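Hypothetical protein (Fusobacterium nucleatum subsp. nucleatum, PDB 2GSL) is of uncharacterised function but might be a ribonuclease of the MrnC family, with a ribonuclease III domain, that takes part in RNA processing. Local coordinates at residues E103-I106 with G107-L111. Sequence-based numbering, arbitrary orientation.
Sequences EAII and GAMYL. With MG (magnesium ion), chain G.
I105 and M109 (a selenomethionine) lie side by side one turn apart on helix 93-111, pointing the same way, with CG2 of I105 3.4 Å from CE of M109. The chi1 of M109 (-61°) sets CG beside its own backbone N, and the extended chain beyond carries SE alongside CG2 of I105 and ends with CE against it. Backbone bonds of the helix join the same residues and their neighbours, M109 N to I105 O at 2.9 Å, A108 N to A104 O also at 2.9 Å and G107 N to E103 O at 3.0 Å. Three buried sides are covered: L68 lies against I105 and M109, I75 of helix 70-80 against A104 and A108, and I121 of helix 115-127 against I106 and M109. Toward the helix end burial lessens: Y110 and L111 are partly exposed, L111 N makes a weak hydrogen bond to G107 O, and Y110 OH hydrogen-bonds K32 NZ of the second subunit.

At the other end, E103 stretches away from the turn, and its OE1 binds magnesium at 2.4 Å alongside D23 and three waters. Water 1 donates to OE2 of E103 at 2.8 Å, so both carboxylate oxygens are engaged, one directly and one through a metal-bound water. A magnesium ion shared with D23, the probable active-site residue, and carried on a buried helix is consistent with metal-dependent RNA cleavage of the ribonuclease III type.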
ATOM      1  N   GLU A 103       8.295  -0.203  -9.918  1.00 19.56           N
ATOM      2  CA  GLU A 103       7.911   0.215  -8.569  1.00 20.35           C
ATOM      3  C   GLU A 103       8.817   1.337  -8.060  1.00 21.42           C
ATOM      4  O   GLU A 103       8.471   2.051  -7.121  1.00 23.43           O
ATOM      5  CB  GLU A 103       7.969  -0.961  -7.581  1.00 17.37           C
ATOM      6  CG  GLU A 103       7.120  -2.145  -7.968  1.00 15.96           C
ATOM      7  CD  GLU A 103       6.991  -3.171  -6.868  1.00 20.38           C
ATOM      8  OE1 GLU A 103       5.835  -3.554  -6.568  1.00 22.04           O
ATOM      9  OE2 GLU A 103       8.026  -3.609  -6.298  1.00 18.76           O
ATOM     10  N   ALA A 104       9.979   1.483  -8.682  1.00 20.92           N
ATOM     11  CA  ALA A 104      10.917   2.511  -8.281  1.00 20.79           C
ATOM     12  C   ALA A 104      10.412   3.834  -8.824  1.00 20.37           C
ATOM     13  O   ALA A 104      10.402   4.844  -8.123  1.00 19.03           O
ATOM     14  CB  ALA A 104      12.299   2.201  -8.832  1.00 21.91           C
ATOM     15  N   ILE A 105       9.993   3.826 -10.082  1.00 22.21           N
ATOM     16  CA  ILE A 105       9.462   5.027 -10.708  1.00 23.15           C
ATOM     17  C   ILE A 105       8.182   5.462  -9.986  1.00 24.74           C
ATOM     18  O   ILE A 105       8.038   6.626  -9.635  1.00 26.34           O
ATOM     19  CB  ILE A 105       9.152   4.790 -12.185  1.00 21.56           C
ATOM     20  CG1 ILE A 105      10.456   4.541 -12.938  1.00 22.04           C
ATOM     21  CG2 ILE A 105       8.406   5.982 -12.753  1.00 20.91           C
ATOM     22  CD1 ILE A 105      10.256   4.077 -14.358  1.00 23.68           C
ATOM     23  N   ILE A 106       7.266   4.524  -9.760  1.00 24.19           N
ATOM     24  CA  ILE A 106       6.026   4.838  -9.066  1.00 24.87           C
ATOM     25  C   ILE A 106       6.386   5.433  -7.704  1.00 25.10           C
ATOM     26  O   ILE A 106       5.839   6.456  -7.300  1.00 25.45           O
ATOM     27  CB  ILE A 106       5.107   3.558  -8.857  1.00 23.66           C
ATOM     28  CG1 ILE A 106       4.589   3.030 -10.195  1.00 22.90           C
ATOM     29  CG2 ILE A 106       3.869   3.914  -8.030  1.00 20.41           C
ATOM     30  CD1 ILE A 106       3.547   3.936 -10.847  1.00 22.39           C
ATOM     31  N   GLY A 107       7.310   4.792  -6.999  1.00 25.48           N
ATOM     32  CA  GLY A 107       7.706   5.290  -5.696  1.00 26.73           C
ATOM     33  C   GLY A 107       8.232   6.710  -5.767  1.00 29.37           C
ATOM     34  O   GLY A 107       7.933   7.538  -4.899  1.00 32.21           O
ATOM     35  N   ALA A 108       9.006   7.000  -6.809  1.00 28.79           N
ATOM     36  CA  ALA A 108       9.590   8.322  -6.985  1.00 29.18           C
ATOM     37  C   ALA A 108       8.534   9.393  -7.268  1.00 30.75           C
ATOM     38  O   ALA A 108       8.522  10.440  -6.633  1.00 30.40           O
ATOM     39  CB  ALA A 108      10.613   8.283  -8.107  1.00 28.66           C
HETATM   40  N   MSE A 109       7.651   9.123  -8.222  1.00 32.32           N
HETATM   41  CA  MSE A 109       6.614  10.072  -8.581  1.00 33.51           C
HETATM   42  C   MSE A 109       5.854  10.510  -7.334  1.00 34.61           C
HETATM   43  O   MSE A 109       5.573  11.696  -7.138  1.00 36.48           O
HETATM   44  CB  MSE A 109       5.664   9.442  -9.595  1.00 34.85           C
HETATM   45  CG  MSE A 109       6.333   9.032 -10.912  1.00 38.34           C
HETATM   46 SE   MSE A 109       5.092   8.130 -12.121  1.00 43.90          SE
HETATM   47  CE  MSE A 109       6.104   8.229 -13.771  1.00 42.69           C
ATOM     48  N   TYR A 110       5.541   9.556  -6.471  1.00 33.11           N
ATOM     49  CA  TYR A 110       4.820   9.868  -5.254  1.00 32.02           C
ATOM     50  C   TYR A 110       5.606  10.896  -4.424  1.00 33.10           C
ATOM     51  O   TYR A 110       5.126  12.002  -4.176  1.00 34.45           O
ATOM     52  CB  TYR A 110       4.614   8.587  -4.467  1.00 29.38           C
ATOM     53  CG  TYR A 110       3.631   8.711  -3.348  1.00 26.90           C
ATOM     54  CD1 TYR A 110       2.279   8.517  -3.559  1.00 25.86           C
ATOM     55  CD2 TYR A 110       4.065   8.976  -2.061  1.00 27.10           C
ATOM     56  CE1 TYR A 110       1.386   8.572  -2.507  1.00 25.83           C
ATOM     57  CE2 TYR A 110       3.192   9.035  -1.008  1.00 25.93           C
ATOM     58  CZ  TYR A 110       1.856   8.829  -1.230  1.00 27.21           C
ATOM     59  OH  TYR A 110       1.006   8.841  -0.150  1.00 31.18           O
ATOM     60  N   LEU A 111       6.814  10.529  -4.002  1.00 34.30           N
ATOM     61  CA  LEU A 111       7.665  11.424  -3.219  1.00 34.38           C
ATOM     62  C   LEU A 111       7.811  12.819  -3.846  1.00 36.44           C
ATOM     63  O   LEU A 111       8.101  13.791  -3.148  1.00 36.62           O
ATOM     64  CB  LEU A 111       9.046  10.796  -3.024  1.00 30.41           C
ATOM     65  CG  LEU A 111       9.071   9.680  -1.994  1.00 29.76           C
ATOM     66  CD1 LEU A 111      10.448   9.045  -1.925  1.00 31.65           C
ATOM     67  CD2 LEU A 111       8.693  10.246  -0.659  1.00 29.57           C
TER
HETATM   68 MG    MG G 201       5.978  -5.831  -6.023  1.00 19.00          MG
HETATM   69  O   HOH W   1       7.763  -5.767  -4.593  1.00 19.81           O
HETATM   70  O   HOH W   2       3.664  -5.810  -6.471  1.00 32.34           O
HETATM   71  O   HOH W   3       5.550  -7.740  -4.723  1.00 23.11           O